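Phi class glutathione transferase GSTF1 (Populus tremula x Populus tremuloides, PDB 4RI6) probably catalyses the conjugation of glutathione to electrophilic RX substrates with release of a halide ion, as a dimeric Phi class glutathione transferase of detoxification. Local coordinates at residues A[35-39]-A[40-44]; A[45-48]-A[49-53]; A[13-16]-A[17-20]; A[117-121]-A[122-126]. All coordinates share one frame; numbering follows the deposited sequence.

Contact 1: residues A[35-39]-A[40-44]. With GSH (glutathione), chain C.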
loop_
_atom_site.group_PDB
_atom_site.type_symbol
_atom_site.label_atom_id
_atom_site.label_comp_id
_atom_site.label_asym_id
_atom_site.label_seq_id
_atom_site.Cartn_x
_atom_site.Cartn_y
_atom_site.Cartn_z
ATOM N N ILE A 35 11.413 -0.181 -21.017
ATOM C CA ILE A 35 10.028 -0.055 -21.474
ATOM C C ILE A 35 9.704 1.432 -21.679
ATOM O O ILE A 35 9.715 2.190 -20.700
ATOM C CB ILE A 35 9.024 -0.646 -20.437
ATOM C CG1 ILE A 35 9.352 -2.105 -20.080
ATOM C CG2 ILE A 35 7.611 -0.502 -20.937
ATOM C CD1 ILE A 35 9.025 -3.121 -21.158
ATOM N N ASP A 36 9.402 1.857 -22.908
ATOM C CA ASP A 36 9.155 3.282 -23.191
ATOM C C ASP A 36 7.679 3.626 -22.970
ATOM O O ASP A 36 6.825 3.256 -23.758
ATOM C CB ASP A 36 9.599 3.646 -24.628
ATOM C CG ASP A 36 9.554 5.150 -24.910
ATOM O OD1 ASP A 36 8.685 5.866 -24.365
ATOM O OD2 ASP A 36 10.399 5.619 -25.709
ATOM N N LEU A 37 7.397 4.355 -21.885
ATOM C CA LEU A 37 6.028 4.676 -21.494
ATOM C C LEU A 37 5.390 5.687 -22.434
ATOM O O LEU A 37 4.187 5.669 -22.641
ATOM C CB LEU A 37 5.993 5.205 -20.049
ATOM C CG LEU A 37 6.598 4.283 -18.991
ATOM C CD1 LEU A 37 6.587 4.920 -17.592
ATOM C CD2 LEU A 37 5.872 2.938 -18.986
ATOM N N SER A 38 6.189 6.565 -23.021
ATOM C CA SER A 38 5.654 7.518 -23.982
ATOM C C SER A 38 5.177 6.809 -25.253
ATOM O O SER A 38 4.343 7.350 -25.979
ATOM C CB SER A 38 6.694 8.587 -24.333
ATOM O OG SER A 38 7.655 8.096 -25.253
ATOM N N LYS A 39 5.698 5.607 -25.516
ATOM C CA LYS A 39 5.315 4.838 -26.705
ATOM C C LYS A 39 4.374 3.668 -26.390
ATOM O O LYS A 39 4.084 2.843 -27.267
ATOM C CB LYS A 39 6.562 4.305 -27.416
ATOM C CG LYS A 39 7.504 5.392 -27.888
ATOM C CD LYS A 39 8.709 4.810 -28.607
ATOM C CE LYS A 39 9.737 5.888 -28.915
ATOM N NZ LYS A 39 9.099 7.107 -29.483
ATOM N N GLY A 40 3.903 3.586 -25.148
ATOM C CA GLY A 40 2.927 2.569 -24.782
ATOM C C GLY A 40 3.465 1.148 -24.784
ATOM O O GLY A 40 2.692 0.187 -24.902
ATOM N N GLU A 41 4.779 0.994 -24.650
ATOM C CA GLU A 41 5.381 -0.338 -24.641
ATOM C C GLU A 41 4.904 -1.162 -23.436
ATOM O O GLU A 41 4.939 -2.393 -23.473
ATOM C CB GLU A 41 6.912 -0.226 -24.663
ATOM C CG GLU A 41 7.423 0.541 -25.898
ATOM C CD GLU A 41 8.921 0.462 -26.097
ATOM O OE1 GLU A 41 9.652 0.056 -25.166
ATOM O OE2 GLU A 41 9.366 0.787 -27.222
ATOM N N GLN A 42 4.461 -0.480 -22.372
ATOM C CA GLN A 42 3.896 -1.154 -21.207
ATOM C C GLN A 42 2.534 -1.807 -21.481
ATOM O O GLN A 42 2.002 -2.500 -20.612
ATOM C CB GLN A 42 3.759 -0.172 -20.035
ATOM C CG GLN A 42 2.633 0.865 -20.149
ATOM C CD GLN A 42 3.028 2.115 -20.913
ATOM O OE1 GLN A 42 3.847 2.072 -21.832
ATOM N NE2 GLN A 42 2.448 3.249 -20.520
ATOM N N LYS A 43 1.964 -1.573 -22.660
ATOM C CA LYS A 43 0.685 -2.182 -23.020
ATOM C C LYS A 43 0.855 -3.242 -24.108
ATOM O O LYS A 43 -0.119 -3.843 -24.562
ATOM C CB LYS A 43 -0.301 -1.114 -23.485
ATOM C CG LYS A 43 -0.363 0.099 -22.592
ATOM C CD LYS A 43 -0.876 -0.277 -21.218
ATOM C CE LYS A 43 -1.128 0.931 -20.330
ATOM N NZ LYS A 43 -1.514 0.500 -18.962
ATOM N N LYS A 44 2.087 -3.490 -24.516
ATOM C CA LYS A 44 2.307 -4.529 -25.518
ATOM C C LYS A 44 1.848 -5.885 -24.938
ATOM O O LYS A 44 2.088 -6.175 -23.749
ATOM C CB LYS A 44 3.769 -4.581 -25.948
ATOM C CG LYS A 44 4.127 -3.529 -26.981
ATOM C CD LYS A 44 5.522 -3.758 -27.529
ATOM C CE LYS A 44 5.903 -2.668 -28.511
ATOM N NZ LYS A 44 7.345 -2.758 -28.896
HETATM N N1 GSH C . 1.473 0.626 -7.827
HETATM C CA1 GSH C . 2.414 0.323 -8.891
HETATM C C1 GSH C . 3.809 -0.027 -8.414
HETATM O O11 GSH C . 4.170 0.522 -7.392
HETATM O O12 GSH C . 4.536 -0.855 -9.011
HETATM C CB1 GSH C . 2.452 1.624 -9.659
HETATM C CG1 GSH C . 2.884 1.342 -11.067
HETATM C CD1 GSH C . 2.720 2.581 -11.897
HETATM O OE1 GSH C . 1.764 3.327 -11.812
HETATM N N2 GSH C . 3.710 2.745 -12.745
HETATM C CA2 GSH C . 3.843 3.796 -13.707
HETATM C C2 GSH C . 3.436 3.231 -15.040
HETATM O O2 GSH C . 3.697 2.074 -15.275
HETATM C CB2 GSH C . 5.315 4.224 -13.641
HETATM S SG2 GSH C . 5.612 5.496 -12.394
HETATM N N3 GSH C . 2.816 4.061 -15.885
HETATM C CA3 GSH C . 2.442 3.680 -17.230
HETATM C C3 GSH C . 1.008 3.233 -17.329
HETATM O O31 GSH C . 0.325 3.154 -16.286
HETATM O O32 GSH C . 0.556 2.958 -18.457
#
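Glu41 turns its carboxylate back on Asp36: OE1 accepts the backbone N of Asp36 at 2.9 Å, met from above the carboxylate plane, while the N of Glu41 gives its hydrogen to Asp36 O at 3.2 Å. The same oxygen also accepts Lys39 N, and the two donors reach it from opposite faces of its plane. The CB of Asp36 lies 3.6 Å from Glu41 CD, and Asp36 OD1 takes a 2.6 Å bond from Ser38 OG. With an alanine in place of Glu41, Asp36 N would probably lose its carboxylate acceptor and Asp36 CB its packing partner. Gly40, with its positive phi of 69°, lets the chain reverse here, where a CB would run into Lys39 O. The turn belongs to the loop between strand 30-33 and helix 45-48 of the thioredoxin-like domain and lines the glutathione site: Gln42 NE2 gives a nearly straight 2.8 Å bond (171°) to O32 of the glycyl carboxylate, and Lys43 NZ, also bonded to Gly54 O, adds a weak one. A bend at chi2 (-86°) turns the Gln42 amide across Leu37, its CD 3.5 Å from Leu37 CD2. Deeper in, Ile35 CG2 rests 3.5 Å from Gln42 N.

Contact 2: residues A[45-48]-A[49-53]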
loop_
_atom_site.group_PDB
_atom_site.type_symbol
_atom_site.label_atom_id
_atom_site.label_comp_id
_atom_site.label_asym_id
_atom_site.label_seq_id
_atom_site.Cartn_x
_atom_site.Cartn_y
_atom_site.Cartn_z
ATOM N N PRO A 45 1.170 -6.709 -25.762
ATOM C CA PRO A 45 0.565 -7.905 -25.177
ATOM C C PRO A 45 1.570 -8.851 -24.543
ATOM O O PRO A 45 1.223 -9.560 -23.589
ATOM C CB PRO A 45 -0.113 -8.580 -26.375
ATOM C CG PRO A 45 -0.324 -7.498 -27.350
ATOM C CD PRO A 45 0.834 -6.579 -27.191
ATOM N N GLU A 46 2.788 -8.884 -25.060
ATOM C CA GLU A 46 3.792 -9.731 -24.452
ATOM C C GLU A 46 4.097 -9.247 -23.015
ATOM O O GLU A 46 4.220 -10.061 -22.084
ATOM C CB GLU A 46 5.052 -9.751 -25.300
ATOM C CG GLU A 46 6.075 -10.751 -24.812
ATOM C CD GLU A 46 5.560 -12.171 -24.864
ATOM O OE1 GLU A 46 4.542 -12.417 -25.556
ATOM O OE2 GLU A 46 6.174 -13.036 -24.200
ATOM N N TYR A 47 4.194 -7.930 -22.828
ATOM C CA TYR A 47 4.471 -7.363 -21.510
ATOM C C TYR A 47 3.256 -7.498 -20.572
ATOM O O TYR A 47 3.422 -7.736 -19.378
ATOM C CB TYR A 47 4.903 -5.891 -21.627
ATOM C CG TYR A 47 5.218 -5.326 -20.265
ATOM C CD1 TYR A 47 6.312 -5.783 -19.552
ATOM C CD2 TYR A 47 4.379 -4.408 -19.660
ATOM C CE1 TYR A 47 6.582 -5.314 -18.284
ATOM C CE2 TYR A 47 4.631 -3.940 -18.372
ATOM C CZ TYR A 47 5.735 -4.395 -17.699
ATOM O OH TYR A 47 6.009 -3.948 -16.431
ATOM N N LEU A 48 2.037 -7.388 -21.095
ATOM C CA LEU A 48 0.868 -7.521 -20.221
ATOM C C LEU A 48 0.746 -8.924 -19.630
ATOM O O LEU A 48 0.058 -9.106 -18.612
ATOM C CB LEU A 48 -0.424 -7.173 -20.960
ATOM C CG LEU A 48 -0.728 -5.688 -21.160
ATOM C CD1 LEU A 48 -1.958 -5.557 -22.042
ATOM C CD2 LEU A 48 -0.941 -4.955 -19.852
ATOM N N LYS A 49 1.433 -9.902 -20.220
ATOM C CA LYS A 49 1.486 -11.244 -19.647
ATOM C C LYS A 49 2.221 -11.266 -18.313
ATOM O O LYS A 49 1.938 -12.116 -17.470
ATOM C CB LYS A 49 2.159 -12.232 -20.616
ATOM C CG LYS A 49 1.288 -12.671 -21.787
ATOM C CD LYS A 49 0.102 -13.523 -21.314
ATOM C CE LYS A 49 0.490 -14.959 -20.912
ATOM N NZ LYS A 49 0.271 -15.949 -22.018
ATOM N N ILE A 50 3.154 -10.333 -18.110
ATOM C CA ILE A 50 3.908 -10.316 -16.860
ATOM C C ILE A 50 3.470 -9.194 -15.928
ATOM O O ILE A 50 3.681 -9.311 -14.728
ATOM C CB ILE A 50 5.419 -10.239 -17.107
ATOM C CG1 ILE A 50 5.836 -8.921 -17.735
ATOM C CG2 ILE A 50 5.866 -11.371 -18.022
ATOM C CD1 ILE A 50 7.335 -8.734 -17.701
ATOM N N GLN A 51 2.838 -8.144 -16.448
ATOM C CA GLN A 51 2.262 -7.098 -15.589
ATOM C C GLN A 51 0.869 -6.776 -16.124
ATOM O O GLN A 51 0.727 -6.038 -17.112
ATOM C CB GLN A 51 3.150 -5.844 -15.545
ATOM C CG GLN A 51 3.216 -5.183 -14.153
ATOM C CD GLN A 51 1.947 -4.446 -13.764
ATOM O OE1 GLN A 51 0.928 -4.513 -14.462
ATOM N NE2 GLN A 51 1.997 -3.744 -12.623
ATOM N N PRO A 52 -0.169 -7.339 -15.482
ATOM C CA PRO A 52 -1.492 -7.355 -16.130
ATOM C C PRO A 52 -2.201 -6.005 -16.118
ATOM O O PRO A 52 -3.199 -5.820 -16.810
ATOM C CB PRO A 52 -2.270 -8.404 -15.323
ATOM C CG PRO A 52 -1.565 -8.501 -14.014
ATOM C CD PRO A 52 -0.136 -8.128 -14.238
ATOM N N PHE A 53 -1.668 -5.059 -15.348
ATOM C CA PHE A 53 -2.229 -3.711 -15.300
ATOM C C PHE A 53 -1.526 -2.773 -16.260
ATOM O O PHE A 53 -1.871 -1.601 -16.357
ATOM C CB PHE A 53 -2.182 -3.194 -13.859
ATOM C CG PHE A 53 -3.004 -4.033 -12.941
ATOM C CD1 PHE A 53 -4.380 -3.897 -12.921
ATOM C CD2 PHE A 53 -2.421 -5.018 -12.162
ATOM C CE1 PHE A 53 -5.156 -4.708 -12.119
ATOM C CE2 PHE A 53 -3.209 -5.821 -11.344
ATOM C CZ PHE A 53 -4.569 -5.669 -11.342
#
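Tyr47 O is gripped by two backbone donors. Ile50 N comes from above the carbonyl plane at 2.9 Å, and Gln51 N arrives nearly along the C=O axis at 3.0 Å. Between them they close the turn that accompanies the short, weakly bonded helix at about 45-48, where Lys49 N makes no more than weak bonds to Pro45 O and Glu46 O. Pro45 suits the first turn, where the lack of an N-H costs no helical bond. With CG anti to the backbone N (chi1 -179°), the Tyr47 ring comes back alongside the residues that bond to its carbonyl: Ile50 CD1 lies 3.6 Å from CE1, the two side chains crossing at about a right angle, while Gln51 runs alongside with its CB 3.5 Å from the phenol OH. Ring and amide planes are 16° apart. The hydroxyl itself is bonded to Gln55 O, which suits a tyrosine whose ring is buried but whose end is polar. Gln51 bends at chi2 (-73°) to bring OE1 to Phe53 N at 2.8 Å, and Leu48 CD2 packs against Gln51 O at 3.4 Å. Pro52 and Phe53 reach Ile146 of the second subunit. This is the connection from helix 45-48 towards strand 58-60 in the thioredoxin-like domain of a glutathione transferase, leading directly into Gln55 and Val56 of the glutathione site.

Contact 3: residues A[13-16]-A[17-20]. With GSH (glutathione), chain C.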
loop_
_atom_site.group_PDB
_atom_site.type_symbol
_atom_site.label_atom_id
_atom_site.label_comp_id
_atom_site.label_asym_id
_atom_site.label_seq_id
_atom_site.Cartn_x
_atom_site.Cartn_y
_atom_site.Cartn_z
ATOM N N SER A 13 10.771 6.295 -14.177
ATOM C CA SER A 13 9.568 5.925 -13.439
ATOM C C SER A 13 9.832 5.881 -11.935
ATOM O O SER A 13 10.814 5.313 -11.474
ATOM C CB SER A 13 9.042 4.556 -13.901
ATOM O OG SER A 13 8.355 3.885 -12.836
ATOM N N THR A 14 8.926 6.454 -11.167
ATOM C CA THR A 14 9.089 6.467 -9.713
ATOM C C THR A 14 9.066 5.070 -9.129
ATOM O O THR A 14 9.868 4.751 -8.261
ATOM C CB THR A 14 8.003 7.302 -9.045
ATOM O OG1 THR A 14 6.727 6.878 -9.533
ATOM C CG2 THR A 14 8.193 8.771 -9.356
ATOM N N ALA A 15 8.136 4.239 -9.603
ATOM C CA ALA A 15 8.039 2.879 -9.095
ATOM C C ALA A 15 9.247 2.027 -9.489
ATOM O O ALA A 15 9.720 1.214 -8.707
ATOM C CB ALA A 15 6.743 2.232 -9.569
ATOM N N VAL A 16 9.748 2.194 -10.705
ATOM C CA VAL A 16 11.007 1.536 -11.071
ATOM C C VAL A 16 12.161 2.015 -10.166
ATOM O O VAL A 16 12.976 1.227 -9.704
ATOM C CB VAL A 16 11.380 1.800 -12.563
ATOM C CG1 VAL A 16 12.769 1.224 -12.893
ATOM C CG2 VAL A 16 10.309 1.212 -13.506
ATOM N N SER A 17 12.225 3.317 -9.929
ATOM C CA SER A 17 13.281 3.899 -9.099
ATOM C C SER A 17 13.287 3.328 -7.686
ATOM O O SER A 17 14.346 3.108 -7.097
ATOM C CB SER A 17 13.134 5.430 -9.038
ATOM O OG SER A 17 13.531 6.016 -10.267
ATOM N N ARG A 18 12.102 3.093 -7.145
ATOM C CA ARG A 18 11.961 2.467 -5.841
ATOM C C ARG A 18 12.634 1.102 -5.842
ATOM O O ARG A 18 13.379 0.761 -4.928
ATOM C CB ARG A 18 10.482 2.347 -5.469
ATOM C CG ARG A 18 10.232 1.668 -4.139
ATOM C CD ARG A 18 8.736 1.576 -3.787
ATOM N NE ARG A 18 8.246 2.922 -3.573
ATOM C CZ ARG A 18 7.532 3.637 -4.428
ATOM N NH1 ARG A 18 7.123 3.132 -5.588
ATOM N NH2 ARG A 18 7.227 4.878 -4.104
ATOM N N VAL A 19 12.394 0.321 -6.883
ATOM C CA VAL A 19 12.995 -1.000 -6.945
ATOM C C VAL A 19 14.515 -0.921 -7.138
ATOM O O VAL A 19 15.270 -1.662 -6.498
ATOM C CB VAL A 19 12.340 -1.842 -8.066
ATOM C CG1 VAL A 19 13.087 -3.139 -8.292
ATOM C CG2 VAL A 19 10.900 -2.133 -7.719
ATOM N N LEU A 20 14.965 -0.026 -8.015
ATOM C CA LEU A 20 16.388 0.105 -8.287
ATOM C C LEU A 20 17.155 0.490 -7.045
ATOM O O LEU A 20 18.226 -0.050 -6.774
ATOM C CB LEU A 20 16.646 1.136 -9.392
ATOM C CG LEU A 20 16.133 0.779 -10.782
ATOM C CD1 LEU A 20 16.441 1.889 -11.762
ATOM C CD2 LEU A 20 16.774 -0.506 -11.274
HETATM N N1 GSH C . 1.473 0.626 -7.827
HETATM C CA1 GSH C . 2.414 0.323 -8.891
HETATM C C1 GSH C . 3.809 -0.027 -8.414
HETATM O O11 GSH C . 4.170 0.522 -7.392
HETATM O O12 GSH C . 4.536 -0.855 -9.011
HETATM C CB1 GSH C . 2.452 1.624 -9.659
HETATM C CG1 GSH C . 2.884 1.342 -11.067
HETATM C CD1 GSH C . 2.720 2.581 -11.897
HETATM O OE1 GSH C . 1.764 3.327 -11.812
HETATM N N2 GSH C . 3.710 2.745 -12.745
HETATM C CA2 GSH C . 3.843 3.796 -13.707
HETATM C C2 GSH C . 3.436 3.231 -15.040
HETATM O O2 GSH C . 3.697 2.074 -15.275
HETATM C CB2 GSH C . 5.315 4.224 -13.641
HETATM S SG2 GSH C . 5.612 5.496 -12.394
HETATM N N3 GSH C . 2.816 4.061 -15.885
HETATM C CA3 GSH C . 2.442 3.680 -17.230
HETATM C C3 GSH C . 1.008 3.233 -17.329
HETATM O O31 GSH C . 0.325 3.154 -16.286
HETATM O O32 GSH C . 0.556 2.958 -18.457
HETATM O O HOH W 1 5.634 5.075 -7.293
#
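Val16 and Leu20, one helical turn apart, form the close-packed flank of the first two turns of helix 14-25. Their side chains run alongside each other, with Val16 CG1 3.9 Å from Leu20 CD1, and the backbone bond beneath them, Leu20 N to Val16 O, is 2.9 Å. Branched and aliphatic residues fit this flank because it is buried on several sides: Pro57 covers Val16, and helix 203-214 covers Leu20. Ser17 is small enough to sit close to that helix, and its N bonds to Ser13 O at 2.9 Å while its hydroxyl meets Arg212. The flank that carries Thr14 and Arg18 is more polar and looser, in that a water takes part in the packing, although Arg18 is itself buried. Here water 1 joins Thr14 OG1 to Arg18 NH1, lying in the plane of the guanidinium at its edge, 3.0 Å from NH1. Arg18 leaves the helix extended, then bends at chi3 (-66°), which brings NH1 back to within 3.6 Å of Ala15 CA. Ser168 holds its NE and Ser69 also binds NH1, so the group is tied between the two domains. At the start of the helix Ser13 is the N-cap: its OG takes Val16 N in an almost straight bond (176°, 3.1 Å) and lies 3.2 Å from SG2 of glutathione, with Thr14 OG1 at 3.4 Å from the same sulfur. In Phi class enzymes a serine at the start of this helix characteristically faces the glutathione thiol, and the turn belongs to the beta-alpha-beta unit of the thioredoxin-like domain.

Contact 4: residues A[117-121]-A[122-126]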
loop_
_atom_site.group_PDB
_atom_site.type_symbol
_atom_site.label_atom_id
_atom_site.label_comp_id
_atom_site.label_asym_id
_atom_site.label_seq_id
_atom_site.Cartn_x
_atom_site.Cartn_y
_atom_site.Cartn_z
ATOM N N LEU A 117 0.635 14.926 -7.862
ATOM C CA LEU A 117 1.366 16.146 -8.184
ATOM C C LEU A 117 2.478 15.866 -9.201
ATOM O O LEU A 117 2.601 16.574 -10.199
ATOM C CB LEU A 117 1.946 16.768 -6.910
ATOM C CG LEU A 117 0.960 17.487 -5.992
ATOM C CD1 LEU A 117 1.647 17.781 -4.654
ATOM C CD2 LEU A 117 0.464 18.774 -6.655
ATOM N N VAL A 118 3.283 14.842 -8.951
ATOM C CA VAL A 118 4.355 14.492 -9.884
ATOM C C VAL A 118 3.790 14.225 -11.269
ATOM O O VAL A 118 4.337 14.707 -12.277
ATOM C CB VAL A 118 5.168 13.277 -9.384
ATOM C CG1 VAL A 118 6.100 12.747 -10.477
ATOM C CG2 VAL A 118 5.956 13.661 -8.155
ATOM N N HIS A 119 2.695 13.472 -11.336
ATOM C CA HIS A 119 2.125 13.155 -12.627
ATOM C C HIS A 119 1.602 14.405 -13.337
ATOM O O HIS A 119 1.918 14.643 -14.496
ATOM C CB HIS A 119 1.000 12.132 -12.515
ATOM C CG HIS A 119 0.420 11.803 -13.843
ATOM N ND1 HIS A 119 -0.702 12.422 -14.340
ATOM C CD2 HIS A 119 0.894 11.018 -14.836
ATOM C CE1 HIS A 119 -0.945 11.969 -15.556
ATOM N NE2 HIS A 119 0.014 11.122 -15.883
ATOM N N ASP A 120 0.827 15.227 -12.640
ATOM C CA ASP A 120 0.197 16.360 -13.303
ATOM C C ASP A 120 1.211 17.408 -13.733
ATOM O O ASP A 120 1.032 18.050 -14.763
ATOM C CB ASP A 120 -0.856 16.983 -12.402
ATOM C CG ASP A 120 -2.072 16.087 -12.231
ATOM O OD1 ASP A 120 -2.222 15.108 -13.006
ATOM O OD2 ASP A 120 -2.886 16.352 -11.328
ATOM N N LEU A 121 2.281 17.562 -12.954
ATOM C CA LEU A 121 3.280 18.583 -13.240
ATOM C C LEU A 121 4.390 18.158 -14.186
ATOM O O LEU A 121 4.994 19.019 -14.824
ATOM C CB LEU A 121 3.932 19.069 -11.944
ATOM C CG LEU A 121 3.000 19.763 -10.967
ATOM C CD1 LEU A 121 3.681 19.925 -9.640
ATOM C CD2 LEU A 121 2.617 21.111 -11.533
ATOM N N LEU A 122 4.669 16.860 -14.273
ATOM C CA LEU A 122 5.829 16.380 -15.026
ATOM C C LEU A 122 5.555 15.332 -16.094
ATOM O O LEU A 122 6.406 15.143 -16.977
ATOM C CB LEU A 122 6.862 15.812 -14.059
ATOM C CG LEU A 122 7.398 16.844 -13.062
ATOM C CD1 LEU A 122 8.232 16.157 -12.004
ATOM C CD2 LEU A 122 8.200 17.923 -13.759
ATOM N N PHE A 123 4.413 14.641 -16.004
ATOM C CA PHE A 123 4.126 13.520 -16.895
ATOM C C PHE A 123 2.717 13.498 -17.434
ATOM O O PHE A 123 2.187 12.433 -17.686
ATOM C CB PHE A 123 4.394 12.205 -16.183
ATOM C CG PHE A 123 5.797 12.053 -15.734
ATOM C CD1 PHE A 123 6.793 11.750 -16.653
ATOM C CD2 PHE A 123 6.138 12.258 -14.405
ATOM C CE1 PHE A 123 8.091 11.624 -16.249
ATOM C CE2 PHE A 123 7.446 12.149 -13.998
ATOM C CZ PHE A 123 8.428 11.832 -14.922
ATOM N N SER A 124 2.106 14.657 -17.603
ATOM C CA SER A 124 0.752 14.732 -18.119
ATOM C C SER A 124 0.754 15.239 -19.553
ATOM O O SER A 124 1.623 16.017 -19.926
ATOM C CB SER A 124 -0.097 15.646 -17.253
ATOM O OG SER A 124 -1.434 15.623 -17.717
ATOM N N SER A 125 -0.218 14.807 -20.355
ATOM C CA SER A 125 -0.343 15.311 -21.716
ATOM C C SER A 125 -1.253 16.521 -21.841
ATOM O O SER A 125 -1.327 17.130 -22.899
ATOM C CB SER A 125 -0.844 14.209 -22.645
ATOM O OG SER A 125 0.209 13.316 -22.933
ATOM N N VAL A 126 -1.968 16.851 -20.778
ATOM C CA VAL A 126 -2.899 17.964 -20.796
ATOM C C VAL A 126 -2.462 19.008 -19.788
ATOM O O VAL A 126 -1.582 18.735 -18.955
ATOM C CB VAL A 126 -4.331 17.491 -20.496
ATOM C CG1 VAL A 126 -4.824 16.577 -21.611
ATOM C CG2 VAL A 126 -4.392 16.784 -19.127
HETATM O O HOH W 2 -1.622 18.346 -16.036
HETATM O O HOH W 3 -3.448 16.239 -15.575
#
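Phe123 and Val118 stretch out next to one another: CG1 of the valine meets the phenyl edge in its plane, 3.8 Å from CE2. The methyl thus abuts the ring's rim rather than its face. Leu122 broadens this apolar patch, its CD1 4.3 Å from Val118 CG1 and its CB over Val118 O at 3.3 Å, while its N bonds to that same oxygen. A glycine in place of Leu122 would probably open a gap beside Val118 and leave Tyr175, on which the leucine packs, with less to rest on. His119, in turn, with CG anti to the backbone N (chi1 -180°), lays its ring against the departing chain: the carbonyl carbon of Phe123 sits over one face, 3.8 Å from the plane and nearer the ring's margin than its centre. Phe123 N closes the last helical bond, to His119 O at 2.9 Å. Small Ser124 lets its CB nestle 3.6 Å from Asp120 O, and water 3 joins its OG to Asp120 OD1. Phe123 also meets Tyr175 edge to face and touches Leu12. All this is the C-terminal end of helix 93-122, unwinding into the loop before helix 130-150 in the all-helical domain of the glutathione transferase fold.

In the fold
Contacts 1 and 3 meet two parts of one glutathione: contact 3 faces the thiol from the start of helix 14-25, and contact 1 receives the glycyl carboxylate, their centres about 16 Å apart. Contact 2 follows contact 1 directly along the chain, with centres about 11 Å apart, and the two touch where Gln42 O lies 3.2 Å from Tyr47 CD2. It does not bind the tripeptide itself but leads on to Gln55 and Val56, which do. Contact 4, in the helical domain, comes within about 5 Å of contact 3 (nearest atoms), and the Phe123 side chain is about 7 Å from glutathione, beside a bound MES, probably from the crystallisation liquor, that Thr14 also meets.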